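Local coordinates for Lpg2148(MvcA) (PDB 6K11), which probably acts as a deamidase-related effector that removes ubiquitin from the host ubiquitin-conjugating enzyme UBE2N and so regulates its activity, at residues 127-132 with 322-327; 248-253 with 268-273; 300-305 with 313-318. One frame throughout, in Å; residues are numbered along the deposited sequence.

Contact 1. Residues 127-132 with 322-327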
loop_
_atom_site.group_PDB
_atom_site.type_symbol
_atom_site.label_atom_id
_atom_site.label_comp_id
_atom_site.label_asym_id
_atom_site.label_seq_id
_atom_site.Cartn_x
_atom_site.Cartn_y
_atom_site.Cartn_z
ATOM N N ASP A 127 6.665 5.585 1.696
ATOM C CA ASP A 127 6.097 5.836 3.013
ATOM C C ASP A 127 5.807 7.320 3.173
ATOM O O ASP A 127 6.521 8.166 2.627
ATOM C CB ASP A 127 7.055 5.411 4.135
ATOM C CG ASP A 127 7.304 3.923 4.161
ATOM O OD1 ASP A 127 6.389 3.174 3.763
ATOM O OD2 ASP A 127 8.411 3.510 4.576
ATOM N N ARG A 128 4.771 7.632 3.941
ATOM C CA ARG A 128 4.521 9.009 4.339
ATOM C C ARG A 128 4.711 9.138 5.845
ATOM O O ARG A 128 4.467 8.193 6.598
ATOM C CB ARG A 128 3.115 9.455 3.953
ATOM C CG ARG A 128 2.024 8.656 4.605
ATOM C CD ARG A 128 0.689 9.066 4.031
ATOM N NE ARG A 128 -0.402 8.778 4.948
ATOM C CZ ARG A 128 -1.075 7.638 4.961
ATOM N NH1 ARG A 128 -0.769 6.669 4.094
ATOM N NH2 ARG A 128 -2.061 7.475 5.831
ATOM N N GLU A 129 5.156 10.316 6.273
ATOM C CA GLU A 129 5.408 10.579 7.686
ATOM C C GLU A 129 4.147 11.156 8.311
ATOM O O GLU A 129 3.679 12.230 7.911
ATOM C CB GLU A 129 6.592 11.526 7.860
ATOM C CG GLU A 129 7.166 11.530 9.267
ATOM C CD GLU A 129 8.212 12.610 9.452
ATOM O OE1 GLU A 129 8.086 13.662 8.788
ATOM O OE2 GLU A 129 9.154 12.414 10.252
ATOM N N ASP A 130 3.597 10.442 9.287
ATOM C CA ASP A 130 2.256 10.712 9.800
ATOM C C ASP A 130 2.262 10.669 11.328
ATOM O O ASP A 130 1.649 9.788 11.940
ATOM C CB ASP A 130 1.272 9.691 9.221
ATOM C CG ASP A 130 -0.169 10.002 9.555
ATOM O OD1 ASP A 130 -0.524 11.199 9.599
ATOM O OD2 ASP A 130 -0.945 9.046 9.757
ATOM N N PRO A 131 2.934 11.620 11.981
ATOM C CA PRO A 131 2.960 11.631 13.472
ATOM C C PRO A 131 1.601 12.018 14.034
ATOM O O PRO A 131 0.765 12.584 13.308
ATOM C CB PRO A 131 4.023 12.690 13.802
ATOM C CG PRO A 131 3.999 13.625 12.608
ATOM C CD PRO A 131 3.688 12.755 11.407
ATOM N N PRO A 132 1.332 11.726 15.314
ATOM C CA PRO A 132 0.064 12.162 15.912
ATOM C C PRO A 132 -0.009 13.678 15.955
ATOM O O PRO A 132 1.006 14.368 16.033
ATOM C CB PRO A 132 0.105 11.568 17.325
ATOM C CG PRO A 132 1.576 11.458 17.631
ATOM C CD PRO A 132 2.214 11.079 16.307
ATOM N N ARG A 322 0.667 16.461 1.303
ATOM C CA ARG A 322 1.132 17.486 2.231
ATOM C C ARG A 322 2.112 16.963 3.267
ATOM O O ARG A 322 2.634 17.756 4.058
ATOM C CB ARG A 322 -0.058 18.126 2.935
ATOM C CG ARG A 322 -0.948 18.884 1.988
ATOM C CD ARG A 322 -2.112 19.532 2.716
ATOM N NE ARG A 322 -2.965 20.261 1.785
ATOM C CZ ARG A 322 -4.289 20.156 1.747
ATOM N NH1 ARG A 322 -4.919 19.353 2.593
ATOM N NH2 ARG A 322 -4.986 20.863 0.866
ATOM N N GLN A 323 2.375 15.666 3.284
ATOM C CA GLN A 323 3.290 15.122 4.273
ATOM C C GLN A 323 4.583 14.645 3.624
ATOM O O GLN A 323 4.580 14.214 2.463
ATOM C CB GLN A 323 2.656 13.946 5.031
ATOM C CG GLN A 323 1.324 14.271 5.705
ATOM C CD GLN A 323 0.704 13.032 6.325
ATOM O OE1 GLN A 323 0.610 11.982 5.683
ATOM N NE2 GLN A 323 0.294 13.140 7.588
ATOM N N PRO A 324 5.699 14.700 4.353
ATOM C CA PRO A 324 6.956 14.160 3.824
ATOM C C PRO A 324 6.794 12.716 3.380
ATOM O O PRO A 324 6.058 11.938 3.991
ATOM C CB PRO A 324 7.916 14.264 5.019
ATOM C CG PRO A 324 7.356 15.373 5.862
ATOM C CD PRO A 324 5.865 15.289 5.699
ATOM N N LEU A 325 7.496 12.369 2.301
ATOM C CA LEU A 325 7.533 11.016 1.771
ATOM C C LEU A 325 8.977 10.552 1.702
ATOM O O LEU A 325 9.907 11.361 1.615
ATOM C CB LEU A 325 6.910 10.934 0.363
ATOM C CG LEU A 325 5.495 11.477 0.157
ATOM C CD1 LEU A 325 5.147 11.516 -1.345
ATOM C CD2 LEU A 325 4.493 10.641 0.925
ATOM N N ARG A 326 9.157 9.234 1.723
ATOM C CA ARG A 326 10.463 8.632 1.521
ATOM C C ARG A 326 10.305 7.412 0.630
ATOM O O ARG A 326 9.259 6.759 0.626
ATOM C CB ARG A 326 11.131 8.233 2.844
ATOM C CG ARG A 326 10.427 7.143 3.589
ATOM C CD ARG A 326 11.295 6.645 4.729
ATOM N NE ARG A 326 10.677 5.517 5.410
ATOM C CZ ARG A 326 10.915 5.186 6.672
ATOM N NH1 ARG A 326 11.774 5.894 7.397
ATOM N NH2 ARG A 326 10.298 4.142 7.202
ATOM N N VAL A 327 11.361 7.116 -0.120
ATOM C CA VAL A 327 11.372 6.043 -1.106
ATOM C C VAL A 327 12.410 5.019 -0.673
ATOM O O VAL A 327 13.555 5.382 -0.378
ATOM C CB VAL A 327 11.694 6.573 -2.515
ATOM C CG1 VAL A 327 11.548 5.469 -3.552
ATOM C CG2 VAL A 327 10.818 7.783 -2.862
#

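Contact 2. Residues 248-253 with 268-273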
loop_
_atom_site.group_PDB
_atom_site.type_symbol
_atom_site.label_atom_id
_atom_site.label_comp_id
_atom_site.label_asym_id
_atom_site.label_seq_id
_atom_site.Cartn_x
_atom_site.Cartn_y
_atom_site.Cartn_z
ATOM N N GLN A 248 15.880 -0.527 -21.137
ATOM C CA GLN A 248 14.532 -0.001 -20.932
ATOM C C GLN A 248 13.978 -0.539 -19.621
ATOM O O GLN A 248 14.297 -1.657 -19.214
ATOM C CB GLN A 248 13.578 -0.383 -22.084
ATOM C CG GLN A 248 14.122 -0.129 -23.480
ATOM C CD GLN A 248 14.043 1.326 -23.880
ATOM O OE1 GLN A 248 13.450 2.148 -23.175
ATOM N NE2 GLN A 248 14.639 1.659 -25.024
ATOM N N PHE A 249 13.149 0.271 -18.960
ATOM C CA PHE A 249 12.495 -0.115 -17.714
ATOM C C PHE A 249 10.988 -0.007 -17.875
ATOM O O PHE A 249 10.491 0.792 -18.680
ATOM C CB PHE A 249 12.930 0.765 -16.537
ATOM C CG PHE A 249 12.154 2.069 -16.414
ATOM C CD1 PHE A 249 12.486 3.169 -17.197
ATOM C CD2 PHE A 249 11.106 2.198 -15.496
ATOM C CE1 PHE A 249 11.785 4.364 -17.092
ATOM C CE2 PHE A 249 10.398 3.397 -15.391
ATOM C CZ PHE A 249 10.752 4.487 -16.183
ATOM N N TYR A 250 10.257 -0.813 -17.106
ATOM C CA TYR A 250 8.794 -0.789 -17.163
ATOM C C TYR A 250 8.251 -0.774 -15.745
ATOM O O TYR A 250 8.499 -1.729 -14.985
ATOM C CB TYR A 250 8.252 -1.985 -17.948
ATOM C CG TYR A 250 8.763 -1.977 -19.368
ATOM C CD1 TYR A 250 8.124 -1.232 -20.355
ATOM C CD2 TYR A 250 9.925 -2.657 -19.703
ATOM C CE1 TYR A 250 8.617 -1.205 -21.660
ATOM C CE2 TYR A 250 10.422 -2.634 -20.999
ATOM C CZ TYR A 250 9.765 -1.909 -21.970
ATOM O OH TYR A 250 10.260 -1.885 -23.256
ATOM N N PRO A 251 7.518 0.268 -15.343
ATOM C CA PRO A 251 6.865 0.242 -14.032
ATOM C C PRO A 251 5.502 -0.422 -14.120
ATOM O O PRO A 251 4.756 -0.250 -15.091
ATOM C CB PRO A 251 6.735 1.733 -13.677
ATOM C CG PRO A 251 6.566 2.418 -15.020
ATOM C CD PRO A 251 7.307 1.551 -16.044
ATOM N N TYR A 252 5.189 -1.187 -13.070
ATOM C CA TYR A 252 3.940 -1.923 -12.924
ATOM C C TYR A 252 3.284 -1.540 -11.605
ATOM O O TYR A 252 3.956 -1.508 -10.562
ATOM C CB TYR A 252 4.178 -3.449 -12.908
ATOM C CG TYR A 252 4.995 -4.031 -14.044
ATOM C CD1 TYR A 252 4.952 -3.501 -15.323
ATOM C CD2 TYR A 252 5.793 -5.159 -13.820
ATOM C CE1 TYR A 252 5.721 -4.086 -16.366
ATOM C CE2 TYR A 252 6.540 -5.729 -14.827
ATOM C CZ TYR A 252 6.500 -5.201 -16.089
ATOM O OH TYR A 252 7.258 -5.813 -17.065
ATOM N N GLN A 253 1.972 -1.303 -11.626
ATOM C CA GLN A 253 1.305 -0.998 -10.366
ATOM C C GLN A 253 -0.209 -1.128 -10.472
ATOM O O GLN A 253 -0.794 -1.112 -11.560
ATOM C CB GLN A 253 1.647 0.422 -9.895
ATOM C CG GLN A 253 1.109 1.512 -10.837
ATOM C CD GLN A 253 1.096 2.853 -10.156
ATOM O OE1 GLN A 253 2.138 3.323 -9.703
ATOM N NE2 GLN A 253 -0.076 3.453 -10.033
ATOM N N ASP A 268 -1.361 1.500 -21.099
ATOM C CA ASP A 268 0.015 1.649 -21.597
ATOM C C ASP A 268 0.778 2.743 -20.846
ATOM O O ASP A 268 1.721 3.344 -21.380
ATOM C CB ASP A 268 0.065 1.943 -23.110
ATOM C CG ASP A 268 -0.603 0.870 -23.956
ATOM O OD1 ASP A 268 -0.250 -0.316 -23.809
ATOM O OD2 ASP A 268 -1.485 1.223 -24.774
ATOM N N LYS A 269 0.387 3.033 -19.601
ATOM C CA LYS A 269 1.177 3.996 -18.845
ATOM C C LYS A 269 2.547 3.438 -18.504
ATOM O O LYS A 269 3.475 4.216 -18.266
ATOM C CB LYS A 269 0.449 4.431 -17.564
ATOM C CG LYS A 269 1.150 5.582 -16.857
ATOM C CD LYS A 269 0.218 6.399 -16.006
ATOM C CE LYS A 269 1.025 7.341 -15.121
ATOM N NZ LYS A 269 0.137 8.265 -14.350
ATOM N N ASP A 270 2.706 2.111 -18.498
ATOM C CA ASP A 270 4.038 1.536 -18.344
ATOM C C ASP A 270 4.955 1.967 -19.489
ATOM O O ASP A 270 6.108 2.359 -19.262
ATOM C CB ASP A 270 3.949 0.001 -18.242
ATOM C CG ASP A 270 3.451 -0.675 -19.535
ATOM O OD1 ASP A 270 2.431 -0.242 -20.117
ATOM O OD2 ASP A 270 4.075 -1.675 -19.952
ATOM N N GLU A 271 4.452 1.908 -20.730
ATOM C CA GLU A 271 5.265 2.278 -21.889
ATOM C C GLU A 271 5.479 3.782 -21.939
ATOM O O GLU A 271 6.573 4.251 -22.282
ATOM C CB GLU A 271 4.601 1.795 -23.185
ATOM C CG GLU A 271 4.562 0.275 -23.320
ATOM C CD GLU A 271 4.118 -0.191 -24.707
ATOM O OE1 GLU A 271 3.614 -1.337 -24.808
ATOM O OE2 GLU A 271 4.266 0.585 -25.682
ATOM N N TYR A 272 4.436 4.551 -21.610
ATOM C CA TYR A 272 4.564 6.002 -21.542
ATOM C C TYR A 272 5.708 6.413 -20.621
ATOM O O TYR A 272 6.580 7.204 -21.004
ATOM C CB TYR A 272 3.251 6.625 -21.071
ATOM C CG TYR A 272 3.300 8.141 -21.085
ATOM C CD1 TYR A 272 3.185 8.854 -22.282
ATOM C CD2 TYR A 272 3.481 8.860 -19.904
ATOM C CE1 TYR A 272 3.243 10.237 -22.303
ATOM C CE2 TYR A 272 3.548 10.252 -19.918
ATOM C CZ TYR A 272 3.424 10.929 -21.113
ATOM O OH TYR A 272 3.484 12.300 -21.108
ATOM N N LEU A 273 5.724 5.881 -19.395
ATOM C CA LEU A 273 6.749 6.311 -18.450
ATOM C C LEU A 273 8.105 5.742 -18.826
ATOM O O LEU A 273 9.132 6.394 -18.609
ATOM C CB LEU A 273 6.367 5.917 -17.015
ATOM C CG LEU A 273 5.164 6.669 -16.437
ATOM C CD1 LEU A 273 4.671 5.951 -15.180
ATOM C CD2 LEU A 273 5.487 8.161 -16.148
#

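Contact 3. Residues 300-305 with 313-318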
loop_
_atom_site.group_PDB
_atom_site.type_symbol
_atom_site.label_atom_id
_atom_site.label_comp_id
_atom_site.label_asym_id
_atom_site.label_seq_id
_atom_site.Cartn_x
_atom_site.Cartn_y
_atom_site.Cartn_z
ATOM N N ILE A 300 4.665 15.204 -8.841
ATOM C CA ILE A 300 5.452 14.026 -9.197
ATOM C C ILE A 300 4.686 12.752 -8.862
ATOM O O ILE A 300 4.677 11.783 -9.645
ATOM C CB ILE A 300 6.812 14.054 -8.483
ATOM C CG1 ILE A 300 7.629 15.267 -8.936
ATOM C CG2 ILE A 300 7.582 12.746 -8.758
ATOM C CD1 ILE A 300 9.023 15.266 -8.347
ATOM N N TYR A 301 4.072 12.724 -7.679
ATOM C CA TYR A 301 3.246 11.595 -7.264
ATOM C C TYR A 301 2.143 11.318 -8.286
ATOM O O TYR A 301 1.956 10.177 -8.720
ATOM C CB TYR A 301 2.662 11.892 -5.886
ATOM C CG TYR A 301 2.154 10.677 -5.116
ATOM C CD1 TYR A 301 0.884 10.161 -5.354
ATOM C CD2 TYR A 301 2.934 10.075 -4.123
ATOM C CE1 TYR A 301 0.411 9.054 -4.638
ATOM C CE2 TYR A 301 2.461 8.979 -3.401
ATOM C CZ TYR A 301 1.200 8.482 -3.661
ATOM O OH TYR A 301 0.737 7.393 -2.952
ATOM N N ALA A 302 1.434 12.363 -8.715
ATOM C CA ALA A 302 0.369 12.194 -9.698
ATOM C C ALA A 302 0.926 11.759 -11.053
ATOM O O ALA A 302 0.375 10.857 -11.700
ATOM C CB ALA A 302 -0.430 13.493 -9.827
ATOM N N GLU A 303 2.019 12.392 -11.502
ATOM C CA GLU A 303 2.622 12.018 -12.784
ATOM C C GLU A 303 2.984 10.536 -12.821
ATOM O O GLU A 303 2.728 9.848 -13.820
ATOM C CB GLU A 303 3.867 12.869 -13.057
ATOM C CG GLU A 303 4.592 12.549 -14.386
ATOM C CD GLU A 303 5.894 13.358 -14.587
ATOM O OE1 GLU A 303 6.301 14.115 -13.667
ATOM O OE2 GLU A 303 6.509 13.243 -15.668
ATOM N N PHE A 304 3.589 10.023 -11.748
ATOM C CA PHE A 304 4.061 8.644 -11.795
ATOM C C PHE A 304 2.970 7.626 -11.460
ATOM O O PHE A 304 2.998 6.515 -11.996
ATOM C CB PHE A 304 5.249 8.457 -10.845
ATOM C CG PHE A 304 6.564 8.970 -11.403
ATOM C CD1 PHE A 304 6.605 9.638 -12.621
ATOM C CD2 PHE A 304 7.748 8.806 -10.685
ATOM C CE1 PHE A 304 7.824 10.110 -13.148
ATOM C CE2 PHE A 304 8.967 9.267 -11.195
ATOM C CZ PHE A 304 9.007 9.914 -12.428
ATOM N N PHE A 305 2.019 7.959 -10.579
ATOM C CA PHE A 305 1.181 6.932 -9.961
ATOM C C PHE A 305 -0.321 7.089 -10.211
ATOM O O PHE A 305 -1.094 6.224 -9.777
ATOM C CB PHE A 305 1.425 6.886 -8.435
ATOM C CG PHE A 305 2.892 6.817 -8.038
ATOM C CD1 PHE A 305 3.769 5.959 -8.690
ATOM C CD2 PHE A 305 3.382 7.609 -7.007
ATOM C CE1 PHE A 305 5.118 5.909 -8.349
ATOM C CE2 PHE A 305 4.731 7.541 -6.634
ATOM C CZ PHE A 305 5.595 6.686 -7.312
ATOM N N PHE A 313 -5.803 15.631 -11.528
ATOM C CA PHE A 313 -6.712 15.570 -10.388
ATOM C C PHE A 313 -6.216 14.693 -9.249
ATOM O O PHE A 313 -6.641 14.902 -8.106
ATOM C CB PHE A 313 -8.088 15.030 -10.818
ATOM C CG PHE A 313 -8.438 15.331 -12.244
ATOM C CD1 PHE A 313 -8.538 16.646 -12.678
ATOM C CD2 PHE A 313 -8.661 14.303 -13.153
ATOM C CE1 PHE A 313 -8.857 16.942 -13.998
ATOM C CE2 PHE A 313 -8.977 14.586 -14.473
ATOM C CZ PHE A 313 -9.081 15.914 -14.895
ATOM N N PHE A 314 -5.345 13.715 -9.548
ATOM C CA PHE A 314 -5.005 12.648 -8.605
ATOM C C PHE A 314 -4.558 13.203 -7.257
ATOM O O PHE A 314 -4.959 12.699 -6.202
ATOM C CB PHE A 314 -3.901 11.781 -9.219
ATOM C CG PHE A 314 -3.728 10.435 -8.573
ATOM C CD1 PHE A 314 -4.767 9.513 -8.553
ATOM C CD2 PHE A 314 -2.509 10.076 -8.013
ATOM C CE1 PHE A 314 -4.597 8.258 -7.967
ATOM C CE2 PHE A 314 -2.328 8.816 -7.427
ATOM C CZ PHE A 314 -3.380 7.913 -7.403
ATOM N N CYS A 315 -3.727 14.239 -7.276
ATOM C CA CYS A 315 -3.213 14.858 -6.062
ATOM C C CYS A 315 -3.639 16.321 -5.955
ATOM O O CYS A 315 -2.924 17.139 -5.366
ATOM C CB CYS A 315 -1.697 14.740 -6.007
ATOM S SG CYS A 315 -1.142 13.038 -6.000
ATOM N N ALA A 316 -4.800 16.663 -6.520
ATOM C CA ALA A 316 -5.306 18.028 -6.466
ATOM C C ALA A 316 -6.125 18.243 -5.198
ATOM O O ALA A 316 -6.788 17.323 -4.709
ATOM C CB ALA A 316 -6.158 18.340 -7.696
ATOM N N HIS A 317 -6.066 19.470 -4.670
ATOM C CA HIS A 317 -6.893 19.939 -3.558
ATOM C C HIS A 317 -6.862 19.017 -2.342
ATOM O O HIS A 317 -5.797 18.819 -1.749
ATOM C CB HIS A 317 -8.319 20.166 -4.062
ATOM C CG HIS A 317 -8.381 21.104 -5.232
ATOM N ND1 HIS A 317 -7.627 22.259 -5.297
ATOM C CD2 HIS A 317 -9.071 21.041 -6.397
ATOM C CE1 HIS A 317 -7.863 22.873 -6.443
ATOM N NE2 HIS A 317 -8.738 22.157 -7.127
ATOM N N LEU A 318 -8.016 18.459 -1.959
ATOM C CA LEU A 318 -8.092 17.582 -0.790
ATOM C C LEU A 318 -7.109 16.422 -0.853
ATOM O O LEU A 318 -6.769 15.852 0.187
ATOM C CB LEU A 318 -9.509 17.018 -0.638
ATOM C CG LEU A 318 -10.629 18.007 -0.305
ATOM C CD1 LEU A 318 -11.870 17.269 0.183
ATOM C CD2 LEU A 318 -10.169 19.024 0.730
#

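Contact 1. Residues 127-132 with 322-327
D127 and R326 face each other as an antiparallel hydrogen-bonded pair. D127 N donates to R326 O at 3.0 Å, and R326 N returns a bond to D127 O. R128 and L325 form the next, non-hydrogen-bonded pair. E129 N then donates to P324 O at 2.9 Å, so backbone bonding continues one residue before the start of strand 325-333. The side chains of D127 and R326 lie on one face of the sheet. R326 meets D127 side-on: NE lies 3.1 Å from OD2 of D127, and NH2 adds a longer bond to the same oxygen. NE uses the anti lone pair of OD2, which lies in the guanidinium plane, while the carboxylate is turned 58° from that plane. K328 is a second cationic partner of OD2, and W228 takes the R326 guanidinium in a cation-pi contact. Two positive neighbours would probably favour a charged D127. On the other face, L325 CD2 packs against R128 CB at 3.5 Å.

Q323 closes the far end. Its CG is anti to its own carbonyl carbon (chi1 -56°) and the chain beyond is extended, which carries the amide alongside the E129 carbonyl, between the side chains of R128 and D130. Q323 CB lies 3.5 Å from E129 O, and CG and CD follow it. At the tip the amide ends go to different partners. Q323 OE1 comes to the edge of the R128 guanidinium, 3.4 Å from R128 CD. Q323 NE2 donates to D130 OD1 at 2.9 Å, reaching this oxygen from above the carboxylate plane. The whole is a two-strand ladder of an antiparallel beta-sheet. Strand 120-129 is flanked in the sheet by 325-333 and 228-238, and the chain then leaves for strand 134-137 of the second sheet.

Contact 2. Residues 248-253 with 268-273
P251 and D270 bring the two backbones closest, with their CA atoms 5.3 Å apart. Strand 250-252 and helix 269-273 run roughly antiparallel, at 141° between their directions, and their axes approach to 6.9 Å. This is an edge strand of the antiparallel sheet packed against a short helix, 269-274. D268 ends the preceding helix 261-266 in a Schellman motif, with positive phi. It also stands at the N-cap position of the next helix, where its side chain makes no capping bond.

The proline is the centre of the contact. P251 CD rests 3.5 Å from D270 O, and P251 CG sits 4.0 Å from both CB and CD1 of L273. The ring thus lies across one flank of the helix, with the leucine chain passing obliquely beside it. P251 O, which comes 3.3 Å from D270 CB, takes its hydrogen bond from W264 of the preceding helix. D270 has CG between its backbone N and carbonyl carbon (chi1 66°). This turns the carboxylate toward the Y250 side of the strand. D270 OD2 stops 4.1 Å from Y250 CD1, with ring and carboxylate planes 47° apart. The main charge partner of D270 is K13 of helix 4-19, which also pairs with D268 and E271. That lysine therefore gathers three acids from the start of the helix.

F249 extends the apolar side past the proline. Its ring also touches I236 and I238 of the neighbouring strand. At the ring's far end, F249 CZ lies 3.5 Å from L273 O.

Contact 3. Residues 300-305 with 313-318
F314 and C315 are two bumps of a type I beta turn that press against the last turns of helix 294-305. The turn runs from F313 to A316 and is closed by A316 N bonding to F313 O at 3.0 Å. Its CA closest to the helix is that of F314, opposite A302. The small A302 makes the hollow. Its methyl group points at the turn and is met from two directions, by F314 CB at 3.9 Å and by C315 SG at the same distance. With only a methyl on the helix side, the CA atoms of A302 and F314 come to 5.5 Å.

The F314 ring goes further along the helix. Its CG is anti to the backbone N (chi1 -163°), which sends the ring past A302 toward F305. CD2 lies near A302 CA, while F314 CE2 reaches the edge of the Y301 ring, 3.9 Å from Y301 CE1 and close to that ring's plane. The ring therefore fills a groove with Y301 on one wall and the backbone end of F305 on the other. Y255 meets F314 edge-to-face, and Y255 together with S231 holds the Y301 hydroxyl by hydrogen bonds. Within the helix, F305 CD2 lies 3.7 Å above the centre of the Y301 ring, so the tyrosine is backed by a second aromatic group.

C315 fills the other notch, beside Y301. C315 SG lies 4.8 Å from the Y301 ring centroid and 63° off the ring normal, an oblique sulfur-aromatic contact. C315 SG is also 3.8 Å from A302 N. Its nearest approach is to the near side of the tyrosine ring, where C315 SG lies 3.6 Å from Y301 CD1.

In the fold
From the N terminus, the chain first reaches 127-132, the opening side of contact 1. It then makes the second sheet and returns to the main sheet through strand 228-238. Contact 2 closes a short loop, from edge strand 250-252 to helix 269-274. Contact 3 follows in series, folding 313-318 back on helix 294-305. Only at 322-327 does contact 1 close, so both smaller loops nest inside its long one. Contacts 1 and 2 reach the same sheet, with centres about 25 Å apart. Contact 3 touches both: L325 packs on Y301, and Q253 NE2 probably bonds to F305 O. Helix 294-305 thus touches both strand 325-333 of contact 1 and the 248-253 and 268-273 segments of contact 2.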